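Local coordinates for VP4 CORE protein (Bluetongue virus, PDB 2JHP) that caps viral messenger RNA as a multifunctional enzyme of the virus core, with two pockets that bind S-adenosyl-L-homocysteine and two that bind guanine, at residues H97-K100 / A101-E105; D247-K250 / H251-F254; E279-R282 / F283-R287; A473-F476 / L477-R480; A580-R583 / E584-L587. All blocks are in the same frame, centred on the assembly; numbering follows the deposited sequence.

Contact 1: residues H97-K100 / A101-E105; sequences HDMK and AFENE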
loop_
_atom_site.group_PDB
_atom_site.type_symbol
_atom_site.label_atom_id
_atom_site.label_comp_id
_atom_site.label_asym_id
_atom_site.label_seq_id
_atom_site.Cartn_x
_atom_site.Cartn_y
_atom_site.Cartn_z
ATOM N N HIS A 97 -21.471 -8.689 27.748
ATOM C CA HIS A 97 -20.691 -9.918 28.000
ATOM C C HIS A 97 -20.797 -10.967 26.886
ATOM O O HIS A 97 -20.584 -12.158 27.128
ATOM C CB HIS A 97 -21.083 -10.560 29.339
ATOM C CG HIS A 97 -20.792 -9.705 30.530
ATOM N ND1 HIS A 97 -21.552 -8.600 30.856
ATOM C CD2 HIS A 97 -19.831 -9.801 31.481
ATOM C CE1 HIS A 97 -21.066 -8.047 31.953
ATOM N NE2 HIS A 97 -20.023 -8.757 32.352
ATOM N N ASP A 98 -21.130 -10.524 25.676
ATOM C CA ASP A 98 -21.177 -11.401 24.510
ATOM C C ASP A 98 -19.755 -11.727 24.035
ATOM O O ASP A 98 -19.026 -10.844 23.569
ATOM C CB ASP A 98 -21.988 -10.743 23.386
ATOM C CG ASP A 98 -22.408 -11.728 22.301
ATOM O OD1 ASP A 98 -21.657 -12.690 22.023
ATOM O OD2 ASP A 98 -23.498 -11.533 21.713
ATOM N N MET A 99 -19.367 -12.994 24.161
ATOM C CA MET A 99 -18.044 -13.444 23.715
ATOM C C MET A 99 -17.900 -13.354 22.194
ATOM O O MET A 99 -16.823 -13.033 21.693
ATOM C CB MET A 99 -17.744 -14.867 24.207
ATOM C CG MET A 99 -16.306 -15.331 23.975
ATOM S SD MET A 99 -15.077 -14.287 24.791
ATOM C CE MET A 99 -13.576 -14.847 23.998
ATOM N N LYS A 100 -18.986 -13.624 21.471
ATOM C CA LYS A 100 -18.995 -13.506 20.015
ATOM C C LYS A 100 -18.835 -12.061 19.522
ATOM O O LYS A 100 -17.936 -11.777 18.727
ATOM C CB LYS A 100 -20.233 -14.179 19.406
ATOM C CG LYS A 100 -20.043 -15.676 19.154
ATOM C CD LYS A 100 -21.307 -16.340 18.634
ATOM C CE LYS A 100 -21.100 -17.834 18.442
ATOM N NZ LYS A 100 -22.349 -18.506 17.985
ATOM N N ALA A 101 -19.677 -11.150 20.009
ATOM C CA ALA A 101 -19.591 -9.740 19.611
ATOM C C ALA A 101 -18.222 -9.131 19.940
ATOM O O ALA A 101 -17.678 -8.350 19.159
ATOM C CB ALA A 101 -20.704 -8.935 20.248
ATOM N N PHE A 102 -17.679 -9.510 21.096
ATOM C CA PHE A 102 -16.327 -9.142 21.520
ATOM C C PHE A 102 -15.290 -9.549 20.481
ATOM O O PHE A 102 -14.518 -8.718 20.005
ATOM C CB PHE A 102 -16.016 -9.793 22.877
ATOM C CG PHE A 102 -14.661 -9.431 23.438
ATOM C CD1 PHE A 102 -14.400 -8.135 23.881
ATOM C CD2 PHE A 102 -13.653 -10.396 23.544
ATOM C CE1 PHE A 102 -13.154 -7.793 24.404
ATOM C CE2 PHE A 102 -12.397 -10.065 24.066
ATOM C CZ PHE A 102 -12.147 -8.758 24.495
ATOM N N GLU A 103 -15.290 -10.829 20.122
ATOM C CA GLU A 103 -14.334 -11.357 19.154
ATOM C C GLU A 103 -14.476 -10.709 17.770
ATOM O O GLU A 103 -13.472 -10.367 17.141
ATOM C CB GLU A 103 -14.447 -12.882 19.070
ATOM C CG GLU A 103 -14.110 -13.586 20.384
ATOM C CD GLU A 103 -13.835 -15.083 20.238
ATOM O OE1 GLU A 103 -14.641 -15.798 19.591
ATOM O OE2 GLU A 103 -12.805 -15.540 20.793
ATOM N N ASN A 104 -15.722 -10.544 17.308
ATOM C CA ASN A 104 -16.022 -9.833 16.053
ATOM C C ASN A 104 -15.547 -8.388 16.090
ATOM O O ASN A 104 -15.131 -7.843 15.067
ATOM C CB ASN A 104 -17.522 -9.854 15.756
ATOM C CG ASN A 104 -18.064 -11.253 15.476
ATOM O OD1 ASN A 104 -18.969 -11.714 16.157
ATOM N ND2 ASN A 104 -17.534 -11.911 14.456
ATOM N N GLU A 105 -15.621 -7.770 17.268
ATOM C CA GLU A 105 -15.056 -6.437 17.460
ATOM C C GLU A 105 -13.550 -6.444 17.215
ATOM O O GLU A 105 -13.051 -5.641 16.419
ATOM C CB GLU A 105 -15.363 -5.881 18.847
ATOM C CG GLU A 105 -15.037 -4.405 18.971
ATOM C CD GLU A 105 -15.839 -3.552 18.003
ATOM O OE1 GLU A 105 -17.083 -3.646 18.036
ATOM O OE2 GLU A 105 -15.234 -2.792 17.212
#

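Contact 2: residues D247-K250 / H251-F254; sequences DILK and HMNF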
loop_
_atom_site.group_PDB
_atom_site.type_symbol
_atom_site.label_atom_id
_atom_site.label_comp_id
_atom_site.label_asym_id
_atom_site.label_seq_id
_atom_site.Cartn_x
_atom_site.Cartn_y
_atom_site.Cartn_z
ATOM N N ASP A 247 -9.276 32.834 -26.275
ATOM C CA ASP A 247 -9.841 33.183 -24.967
ATOM C C ASP A 247 -9.098 32.540 -23.796
ATOM O O ASP A 247 -9.278 32.939 -22.645
ATOM C CB ASP A 247 -11.321 32.791 -24.912
ATOM C CG ASP A 247 -12.133 33.421 -26.026
ATOM O OD1 ASP A 247 -11.977 34.642 -26.256
ATOM O OD2 ASP A 247 -12.928 32.700 -26.670
ATOM N N ILE A 248 -8.267 31.547 -24.108
ATOM C CA ILE A 248 -7.543 30.756 -23.117
ATOM C C ILE A 248 -6.040 31.037 -23.158
ATOM O O ILE A 248 -5.384 31.077 -22.117
ATOM C CB ILE A 248 -7.805 29.249 -23.322
ATOM C CG1 ILE A 248 -9.309 28.975 -23.351
ATOM C CG2 ILE A 248 -7.119 28.419 -22.235
ATOM C CD1 ILE A 248 -9.660 27.648 -23.909
ATOM N N LEU A 249 -5.506 31.225 -24.364
ATOM C CA LEU A 249 -4.107 31.610 -24.554
ATOM C C LEU A 249 -3.718 32.847 -23.741
ATOM O O LEU A 249 -2.635 32.883 -23.148
ATOM C CB LEU A 249 -3.785 31.863 -26.040
ATOM C CG LEU A 249 -3.224 30.797 -26.999
ATOM C CD1 LEU A 249 -2.547 29.620 -26.292
ATOM C CD2 LEU A 249 -4.293 30.298 -27.945
ATOM N N LYS A 250 -4.599 33.847 -23.704
ATOM C CA LYS A 250 -4.287 35.120 -23.049
ATOM C C LYS A 250 -4.161 35.024 -21.519
ATOM O O LYS A 250 -3.566 35.899 -20.887
ATOM C CB LYS A 250 -5.251 36.241 -23.484
ATOM C CG LYS A 250 -6.703 36.085 -23.036
ATOM C CD LYS A 250 -7.547 37.308 -23.412
ATOM C CE LYS A 250 -7.264 38.507 -22.503
ATOM N NZ LYS A 250 -7.974 39.746 -22.943
ATOM N N HIS A 251 -4.696 33.953 -20.934
ATOM C CA HIS A 251 -4.577 33.732 -19.488
ATOM C C HIS A 251 -3.543 32.652 -19.162
ATOM O O HIS A 251 -3.670 31.922 -18.170
ATOM C CB HIS A 251 -5.947 33.412 -18.865
ATOM C CG HIS A 251 -7.001 34.430 -19.172
ATOM N ND1 HIS A 251 -6.906 35.746 -18.771
ATOM C CD2 HIS A 251 -8.168 34.329 -19.852
ATOM C CE1 HIS A 251 -7.966 36.413 -19.193
ATOM N NE2 HIS A 251 -8.751 35.574 -19.846
ATOM N N MET A 252 -2.511 32.566 -19.998
ATOM C CA MET A 252 -1.430 31.607 -19.791
ATOM C C MET A 252 -0.080 32.288 -19.705
ATOM O O MET A 252 0.163 33.291 -20.381
ATOM C CB MET A 252 -1.388 30.592 -20.924
ATOM C CG MET A 252 -2.366 29.464 -20.785
ATOM S SD MET A 252 -2.090 28.267 -22.085
ATOM C CE MET A 252 -3.607 27.350 -21.965
ATOM N N ASN A 253 0.793 31.727 -18.875
ATOM C CA ASN A 253 2.185 32.151 -18.808
ATOM C C ASN A 253 3.078 31.087 -19.443
ATOM O O ASN A 253 3.268 30.004 -18.885
ATOM C CB ASN A 253 2.586 32.433 -17.357
ATOM C CG ASN A 253 4.075 32.670 -17.190
ATOM O OD1 ASN A 253 4.762 33.131 -18.102
ATOM N ND2 ASN A 253 4.582 32.353 -16.007
ATOM N N PHE A 254 3.613 31.404 -20.618
ATOM C CA PHE A 254 4.435 30.460 -21.371
ATOM C C PHE A 254 5.887 30.415 -20.923
ATOM O O PHE A 254 6.536 29.379 -21.051
ATOM C CB PHE A 254 4.359 30.743 -22.872
ATOM C CG PHE A 254 2.980 30.597 -23.441
ATOM C CD1 PHE A 254 2.291 31.717 -23.919
ATOM C CD2 PHE A 254 2.359 29.344 -23.498
ATOM C CE1 PHE A 254 0.992 31.585 -24.442
ATOM C CE2 PHE A 254 1.071 29.202 -24.025
ATOM C CZ PHE A 254 0.387 30.325 -24.495
#

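Contact 3: residues E279-R282 / F283-R287; sequences ETTR and FAEDR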
loop_
_atom_site.group_PDB
_atom_site.type_symbol
_atom_site.label_atom_id
_atom_site.label_comp_id
_atom_site.label_asym_id
_atom_site.label_seq_id
_atom_site.Cartn_x
_atom_site.Cartn_y
_atom_site.Cartn_z
ATOM N N GLU A 279 -31.017 19.647 -30.729
ATOM C CA GLU A 279 -29.739 19.936 -30.197
ATOM C C GLU A 279 -28.579 19.365 -31.020
ATOM O O GLU A 279 -27.751 18.591 -30.531
ATOM C CB GLU A 279 -29.744 19.721 -28.663
ATOM C CG GLU A 279 -31.092 20.358 -28.022
ATOM C CD GLU A 279 -30.948 20.701 -26.522
ATOM O OE1 GLU A 279 -30.012 21.456 -26.152
ATOM O OE2 GLU A 279 -31.797 20.227 -25.726
ATOM N N THR A 280 -28.569 19.767 -32.299
ATOM C CA THR A 280 -27.360 19.801 -33.124
ATOM C C THR A 280 -26.426 20.813 -32.442
ATOM O O THR A 280 -25.197 20.702 -32.525
ATOM C CB THR A 280 -27.626 20.201 -34.628
ATOM O OG1 THR A 280 -28.072 21.568 -34.738
ATOM C CG2 THR A 280 -28.700 19.287 -35.330
ATOM N N THR A 281 -27.036 21.772 -31.736
ATOM C CA THR A 281 -26.360 22.694 -30.814
ATOM C C THR A 281 -25.435 21.983 -29.817
ATOM O O THR A 281 -24.247 22.321 -29.706
ATOM C CB THR A 281 -27.385 23.487 -29.979
ATOM O OG1 THR A 281 -28.537 23.789 -30.776
ATOM C CG2 THR A 281 -26.775 24.773 -29.452
ATOM N N ARG A 282 -25.994 21.014 -29.087
ATOM C CA ARG A 282 -25.242 20.244 -28.087
ATOM C C ARG A 282 -24.049 19.522 -28.714
ATOM O O ARG A 282 -22.996 19.355 -28.079
ATOM C CB ARG A 282 -26.142 19.210 -27.410
ATOM C CG ARG A 282 -27.107 19.759 -26.381
ATOM C CD ARG A 282 -27.670 18.634 -25.514
ATOM N NE ARG A 282 -28.256 17.553 -26.312
ATOM C CZ ARG A 282 -28.397 16.293 -25.900
ATOM N NH1 ARG A 282 -28.945 15.393 -26.712
ATOM N NH2 ARG A 282 -27.994 15.928 -24.685
ATOM N N PHE A 283 -24.233 19.093 -29.962
ATOM C CA PHE A 283 -23.214 18.374 -30.708
ATOM C C PHE A 283 -22.065 19.307 -31.109
ATOM O O PHE A 283 -20.893 18.972 -30.939
ATOM C CB PHE A 283 -23.847 17.715 -31.936
ATOM C CG PHE A 283 -23.007 16.631 -32.543
ATOM C CD1 PHE A 283 -23.099 15.321 -32.077
ATOM C CD2 PHE A 283 -22.129 16.915 -33.591
ATOM C CE1 PHE A 283 -22.319 14.305 -32.635
ATOM C CE2 PHE A 283 -21.336 15.904 -34.161
ATOM C CZ PHE A 283 -21.438 14.594 -33.681
ATOM N N ALA A 284 -22.408 20.485 -31.626
ATOM C CA ALA A 284 -21.399 21.454 -32.051
ATOM C C ALA A 284 -20.614 22.048 -30.875
ATOM O O ALA A 284 -19.508 22.545 -31.063
ATOM C CB ALA A 284 -22.025 22.547 -32.909
ATOM N N GLU A 285 -21.191 21.997 -29.677
ATOM C CA GLU A 285 -20.480 22.405 -28.447
ATOM C C GLU A 285 -19.468 21.370 -27.997
ATOM O O GLU A 285 -18.339 21.719 -27.670
ATOM C CB GLU A 285 -21.443 22.703 -27.291
ATOM C CG GLU A 285 -22.355 23.895 -27.539
ATOM C CD GLU A 285 -23.478 23.979 -26.525
ATOM O OE1 GLU A 285 -23.808 22.938 -25.902
ATOM O OE2 GLU A 285 -24.031 25.088 -26.356
ATOM N N ASP A 286 -19.873 20.104 -27.972
ATOM C CA ASP A 286 -18.956 19.036 -27.585
ATOM C C ASP A 286 -17.788 18.983 -28.566
ATOM O O ASP A 286 -16.636 18.886 -28.146
ATOM C CB ASP A 286 -19.668 17.676 -27.517
ATOM C CG ASP A 286 -20.743 17.605 -26.416
ATOM O OD1 ASP A 286 -20.844 18.529 -25.568
ATOM O OD2 ASP A 286 -21.476 16.594 -26.400
ATOM N N ARG A 287 -18.102 19.067 -29.861
ATOM C CA ARG A 287 -17.102 19.098 -30.933
ATOM C C ARG A 287 -16.157 20.297 -30.826
ATOM O O ARG A 287 -14.987 20.190 -31.195
ATOM C CB ARG A 287 -17.760 19.119 -32.334
ATOM C CG ARG A 287 -18.316 17.790 -32.905
ATOM C CD ARG A 287 -17.950 16.534 -32.077
ATOM N NE ARG A 287 -19.075 16.099 -31.244
ATOM C CZ ARG A 287 -18.971 15.341 -30.158
ATOM N NH1 ARG A 287 -17.783 14.923 -29.744
ATOM N NH2 ARG A 287 -20.063 15.008 -29.477
#

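Contact 4: residues A473-F476 / L477-R480; sequences AILF and LMWR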
loop_
_atom_site.group_PDB
_atom_site.type_symbol
_atom_site.label_atom_id
_atom_site.label_comp_id
_atom_site.label_asym_id
_atom_site.label_seq_id
_atom_site.Cartn_x
_atom_site.Cartn_y
_atom_site.Cartn_z
ATOM N N ALA A 473 10.584 -6.003 10.465
ATOM C CA ALA A 473 10.804 -4.871 9.585
ATOM C C ALA A 473 10.304 -3.581 10.200
ATOM O O ALA A 473 10.980 -2.553 10.110
ATOM C CB ALA A 473 10.142 -5.112 8.255
ATOM N N ILE A 474 9.137 -3.633 10.834
ATOM C CA ILE A 474 8.557 -2.455 11.466
ATOM C C ILE A 474 9.375 -2.039 12.697
ATOM O O ILE A 474 9.684 -0.869 12.880
ATOM C CB ILE A 474 7.072 -2.678 11.821
ATOM C CG1 ILE A 474 6.210 -2.769 10.543
ATOM C CG2 ILE A 474 6.568 -1.613 12.794
ATOM C CD1 ILE A 474 5.792 -1.428 9.878
ATOM N N LEU A 475 9.729 -3.016 13.521
ATOM C CA LEU A 475 10.520 -2.798 14.717
ATOM C C LEU A 475 11.909 -2.247 14.387
ATOM O O LEU A 475 12.461 -1.433 15.133
ATOM C CB LEU A 475 10.640 -4.117 15.480
ATOM C CG LEU A 475 9.698 -4.392 16.660
ATOM C CD1 LEU A 475 8.735 -3.244 16.971
ATOM C CD2 LEU A 475 8.968 -5.696 16.479
ATOM N N PHE A 476 12.469 -2.704 13.272
ATOM C CA PHE A 476 13.705 -2.158 12.759
ATOM C C PHE A 476 13.552 -0.668 12.442
ATOM O O PHE A 476 14.405 0.136 12.819
ATOM C CB PHE A 476 14.157 -2.919 11.517
ATOM C CG PHE A 476 15.525 -2.530 11.041
ATOM C CD1 PHE A 476 16.664 -3.022 11.681
ATOM C CD2 PHE A 476 15.685 -1.662 9.967
ATOM C CE1 PHE A 476 17.926 -2.675 11.248
ATOM C CE2 PHE A 476 16.943 -1.311 9.533
ATOM C CZ PHE A 476 18.067 -1.822 10.175
ATOM N N LEU A 477 12.462 -0.314 11.767
ATOM C CA LEU A 477 12.208 1.072 11.378
ATOM C C LEU A 477 11.807 1.925 12.557
ATOM O O LEU A 477 12.133 3.096 12.588
ATOM C CB LEU A 477 11.148 1.165 10.258
ATOM C CG LEU A 477 11.540 0.546 8.914
ATOM C CD1 LEU A 477 10.332 0.237 8.035
ATOM C CD2 LEU A 477 12.536 1.450 8.209
ATOM N N MET A 478 11.100 1.354 13.523
ATOM C CA MET A 478 10.869 2.065 14.772
ATOM C C MET A 478 12.226 2.534 15.353
ATOM O O MET A 478 12.380 3.675 15.805
ATOM C CB MET A 478 10.125 1.208 15.790
ATOM C CG MET A 478 8.634 1.200 15.575
ATOM S SD MET A 478 7.759 0.292 16.859
ATOM C CE MET A 478 6.111 0.241 16.170
ATOM N N TRP A 479 13.207 1.639 15.276
ATOM C CA TRP A 479 14.498 1.783 15.931
ATOM C C TRP A 479 15.456 2.713 15.188
ATOM O O TRP A 479 16.142 3.511 15.813
ATOM C CB TRP A 479 15.092 0.383 16.085
ATOM C CG TRP A 479 16.448 0.282 16.670
ATOM C CD1 TRP A 479 16.928 0.944 17.747
ATOM C CD2 TRP A 479 17.488 -0.594 16.233
ATOM N NE1 TRP A 479 18.226 0.560 18.000
ATOM C CE2 TRP A 479 18.592 -0.387 17.083
ATOM C CE3 TRP A 479 17.600 -1.526 15.190
ATOM C CZ2 TRP A 479 19.798 -1.076 16.925
ATOM C CZ3 TRP A 479 18.796 -2.212 15.031
ATOM C CH2 TRP A 479 19.880 -1.978 15.889
ATOM N N ARG A 480 15.481 2.599 13.860
ATOM C CA ARG A 480 16.382 3.357 12.993
ATOM C C ARG A 480 15.784 4.696 12.526
ATOM O O ARG A 480 16.505 5.691 12.397
ATOM C CB ARG A 480 16.801 2.494 11.789
ATOM C CG ARG A 480 17.727 3.175 10.769
ATOM C CD ARG A 480 19.176 2.773 10.930
ATOM N NE ARG A 480 19.538 1.619 10.103
ATOM C CZ ARG A 480 20.613 0.854 10.307
ATOM N NH1 ARG A 480 21.444 1.103 11.322
ATOM N NH2 ARG A 480 20.857 -0.166 9.497
#

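Contact 5: residues A580-R583 / E584-L587; sequences AQNR and EQKL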
loop_
_atom_site.group_PDB
_atom_site.type_symbol
_atom_site.label_atom_id
_atom_site.label_comp_id
_atom_site.label_asym_id
_atom_site.label_seq_id
_atom_site.Cartn_x
_atom_site.Cartn_y
_atom_site.Cartn_z
ATOM N N ALA A 580 30.143 -13.523 22.750
ATOM C CA ALA A 580 31.562 -13.136 22.873
ATOM C C ALA A 580 32.255 -12.251 21.833
ATOM O O ALA A 580 31.974 -12.368 20.631
ATOM C CB ALA A 580 32.406 -14.435 23.083
ATOM N N GLN A 581 33.137 -11.342 22.285
ATOM C CA GLN A 581 32.945 -10.418 23.435
ATOM C C GLN A 581 32.979 -10.630 24.980
ATOM O O GLN A 581 33.741 -11.463 25.506
ATOM C CB GLN A 581 32.062 -9.239 23.028
ATOM C CG GLN A 581 32.895 -8.236 22.198
ATOM C CD GLN A 581 32.273 -6.849 22.110
ATOM O OE1 GLN A 581 32.858 -5.880 22.638
ATOM N NE2 GLN A 581 31.093 -6.737 21.435
ATOM N N ASN A 582 32.223 -9.776 25.685
ATOM C CA ASN A 582 32.257 -9.621 27.161
ATOM C C ASN A 582 30.899 -9.074 27.602
ATOM O O ASN A 582 30.444 -8.040 27.071
ATOM C CB ASN A 582 33.328 -8.626 27.629
ATOM C CG ASN A 582 34.331 -8.251 26.528
ATOM O OD1 ASN A 582 35.530 -8.565 26.627
ATOM N ND2 ASN A 582 33.848 -7.553 25.485
ATOM N N ARG A 583 30.254 -9.752 28.559
ATOM C CA ARG A 583 28.892 -9.393 29.000
ATOM C C ARG A 583 28.773 -7.883 29.264
ATOM O O ARG A 583 27.827 -7.236 28.793
ATOM C CB ARG A 583 28.484 -10.195 30.256
ATOM C CG ARG A 583 29.215 -9.771 31.571
ATOM C CD ARG A 583 28.409 -10.081 32.851
ATOM N NE ARG A 583 26.971 -10.250 32.581
ATOM C CZ ARG A 583 26.305 -11.391 32.767
ATOM N NH1 ARG A 583 25.005 -11.456 32.482
ATOM N NH2 ARG A 583 26.936 -12.469 33.246
ATOM N N GLU A 584 29.757 -7.341 29.992
ATOM C CA GLU A 584 29.774 -5.939 30.390
ATOM C C GLU A 584 29.968 -4.961 29.230
ATOM O O GLU A 584 29.163 -4.046 29.054
ATOM C CB GLU A 584 30.844 -5.708 31.459
ATOM C CG GLU A 584 30.307 -5.198 32.793
ATOM C CD GLU A 584 30.249 -3.671 32.865
ATOM O OE1 GLU A 584 29.476 -3.052 32.089
ATOM O OE2 GLU A 584 30.979 -3.091 33.708
ATOM N N GLN A 585 31.032 -5.160 28.450
ATOM C CA GLN A 585 31.404 -4.228 27.382
ATOM C C GLN A 585 30.486 -4.364 26.181
ATOM O O GLN A 585 30.708 -3.735 25.142
ATOM C CB GLN A 585 32.870 -4.415 26.956
ATOM C CG GLN A 585 33.914 -3.703 27.853
ATOM C CD GLN A 585 34.569 -4.628 28.881
ATOM O OE1 GLN A 585 35.721 -4.414 29.283
ATOM N NE2 GLN A 585 33.839 -5.663 29.305
ATOM N N LYS A 586 29.442 -5.172 26.341
ATOM C CA LYS A 586 28.504 -5.426 25.265
ATOM C C LYS A 586 27.068 -4.969 25.578
ATOM O O LYS A 586 26.109 -5.476 24.983
ATOM C CB LYS A 586 28.553 -6.911 24.833
ATOM C CG LYS A 586 27.651 -7.866 25.625
ATOM C CD LYS A 586 27.514 -9.231 24.954
ATOM C CE LYS A 586 26.407 -10.036 25.629
ATOM N NZ LYS A 586 26.631 -11.510 25.552
ATOM N N LEU A 587 26.918 -3.996 26.486
ATOM C CA LEU A 587 25.570 -3.491 26.810
ATOM C C LEU A 587 25.400 -2.210 27.658
ATOM O O LEU A 587 24.266 -1.960 28.089
ATOM C CB LEU A 587 24.719 -4.633 27.437
ATOM C CG LEU A 587 24.762 -5.115 28.912
ATOM C CD1 LEU A 587 26.108 -4.892 29.611
ATOM C CD2 LEU A 587 23.626 -4.516 29.759
#

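Contact 1: residues H97-K100 / A101-E105
Met99 and Phe102 pack together on the buried flank of a helical turn. In both residues CG lies opposite the backbone N (chi1 -171° and -178°), which sends the two side chains off the turn in company, and Met99 SD comes to rest 4.3 Å from Phe102 CD2. A bend at chi2 then carries the methionine methyl over to the carboxylate of Glu103, with Met99 CE 3.4 Å from Glu103 OE2. A long, unbranched methionine can make both contacts at once. Tyr49 of strand 48-51 touches Met99 and Phe102, and its OH is hydrogen-bonded to Glu103 OE2; Leu14 and Ile89 also meet the buried phenylalanine ring. The turn itself opens helix 99-112, with Asp98 as its N-cap. Asp98 OD1 accepts a weak bond from Ala101 N at 3.2 Å and a second weak one from Lys100 N at 2.9 Å, taking up amides that no earlier helical carbonyl can serve. A short acidic side chain suits the spot, since its charge is probably favoured by the positive end of the helix. Small Ala101 lets its CB approach Asp98 CB to 3.8 Å. Away from Tyr49 the packing thins out: Asp98, Lys100 and Asn104 are exposed, and the lysine runs outward fully extended beyond CG. Beyond the cap, this side is held by backbone bonds such as that from Asn104 N to Lys100 O, 2.9 Å.

Contact 2: residues D247-K250 / H251-F254
A type I beta turn from Leu249 to Met252 takes the chain out of a short helix, with His251 N donating to Ile248 O at 3.2 Å and Met252 N bonding only weakly to Leu249 O. The first donor stands well above the carbonyl plane. Lys250 and His251 run side by side. With its CG set between the backbone N and the carbonyl carbon (chi1 67°), Lys250 lays its methylene chain on the imidazole: CG is 3.9 Å from the His251 ring centroid and 13° off the normal, a CH-pi contact. His251 also stacks on the ring of His238. Inward, Ile248 reaches strands 192-196, 219-223 and 260-264 of a seven-stranded mixed sheet whose 3-2-1-4-5-7-6 order is that of the class I methyltransferase fold. Branched Ile248 and slender Met252 lie alongside each other, CG2 of the isoleucine 3.7 Å from CE of the methionine, and both press on His194. At the outer end Leu249 CD1 meets the edge of the Phe254 ring, 3.5 Å from CZ, while Met252 CB sits over one face of that ring toward its rim.

Contact 3: residues E279-R282 / F283-R287
Phe283 leaves the helix beside the carbonyl of Thr280, its CB 3.3 Å from Thr280 O, and holds its ring under an arginine: Arg287 NE stands 3.6 Å above the Phe283 ring plane, over the centre. Lys313 makes a cation-pi contact with the same ring. The Arg287 guanidinium has Asp286 CB over one face, toward the rim. Asp286 OD2 is a long 3.7 Å from Arg287 NH2 and well out of the guanidinium plane, a pairing of charges alone; the firmer partner of Arg287 is Glu290. Backbone bonds join the turns, from Ala284 N to Thr280 O (2.9 Å), Glu285 N to Thr281 O and Asp286 N to Arg282 O (3.2 Å). Thr281 and Glu285 run together, with Thr281 CG2 4.1 Å from Glu285 OE2. Glu285 CG, opposite the carbonyl carbon at chi1 -65°, folds back to 3.3 Å from Thr281 O. Glu285 and its neighbour Asp286 suit their places because Arg308 NH1 forms salt bridges with Glu285 OE1 and Asp286 OD1. The side chain of Glu285 is about 5 Å from bound S-adenosyl-L-homocysteine, at the start of helix 280-295, which makes the beta-alpha-beta crossover between parallel strands 260-264 and 302-308 of a class I methyltransferase fold.

Contact 4: residues A473-F476 / L477-R480
Phe476 projects from helix 470-480 into the angle between Trp479 and Arg480, which lie one turn further on. Its CE1 corner touches the indole at Trp479 CZ3, 3.9 Å away, with the ring planes steeply inclined at 79°. The CZ corner meets Arg480: it lies over one guanidinium face, 3.3 Å from NH2, and the two planes are almost perpendicular. Bends at chi2 and chi3 (101° and 92°) turn the arginine alongside the ring. On another side of the helix, the slim, extended Met478 runs by two branched residues; its SD is 3.7 Å from Leu475 CD1 and its CE 3.9 Å from Ile474 CG2. Leu477 fits closely against the preceding turn, its CG 3.4 Å from Ala473 O. The helix packs on its neighbours through these side chains: Ile474 on helix 114-128, where it touches Phe117 of a guanine pocket, and Phe476 on Leu503 and Trp570. The helix links strands 466-469 and 499-503 of a sheet ordered as in class I methyltransferases. Chemically, Arg480 addresses the hydrogen-bearing edge of Phe476 and not its pi face, so shape and dispersion should count for more there than charge. The polar ends find partners elsewhere, Trp479 NE1 in Ser593 O and Arg480 NH2, weakly, in Pro506 O.

Contact 5: residues A580-R583 / E584-L587
Asn582 and Gln585 meet across a turn in the long irregular loop between helix 568-576 and helix 612-625, their side chains crossing with the amide planes 40° apart. Gln585 NE2 lies 3.4 Å from Asn582 CB, and Asn582 ND2 is 3.6 Å from Gln585 CB, so each amide rests on the methylene of the other. Beside them Lys586 wraps round the bend, its CB and CG both 3.1 Å from Asn582 O. With CG between the backbone N and the carbonyl carbon (chi1 87°), the lysine turns back toward the start of the turn, and the chain beyond is extended. Leu587 comes down on the next carbonyl, CD1 close to Arg583 O. Polar and charged residues suit a turn so largely in solvent, while Lys586 and Leu587 both touch Trp600, and Lys586 also touches Trp578. A second shell sets these groups in place: Lys586 NZ donates to Ser579 O, tying the far end of the lysine to the chain just before the turn, and Gln581 NE2 bonds to Trp578 O and weakly to Asp589 OD1, spanning the two arms of the loop. Glu584 OE2 turns outward into a salt bridge with Arg588 NH2, and a weak backbone bond runs from Leu587 N to Glu584 O, 3.4 Å.

All five contacts are local and follow one another along the chain; none nests in or crosses another, and each joins side chains only a few residues apart. Contact 1 opens the helix that follows the parallel five-stranded sheet. Contacts 2 and 3, with centres about 25 Å apart, flank one seven-stranded methyltransferase-like sheet, before and after strand 260-264. Contact 4 lies at the other such sheet, in the helix between its last two strands, and contact 5 lies beyond it in a C-terminal loop, about 24 Å away between centres. Contacts 3 and 5 mark opposite ends of the elongated molecule, their centres about 83 Å apart.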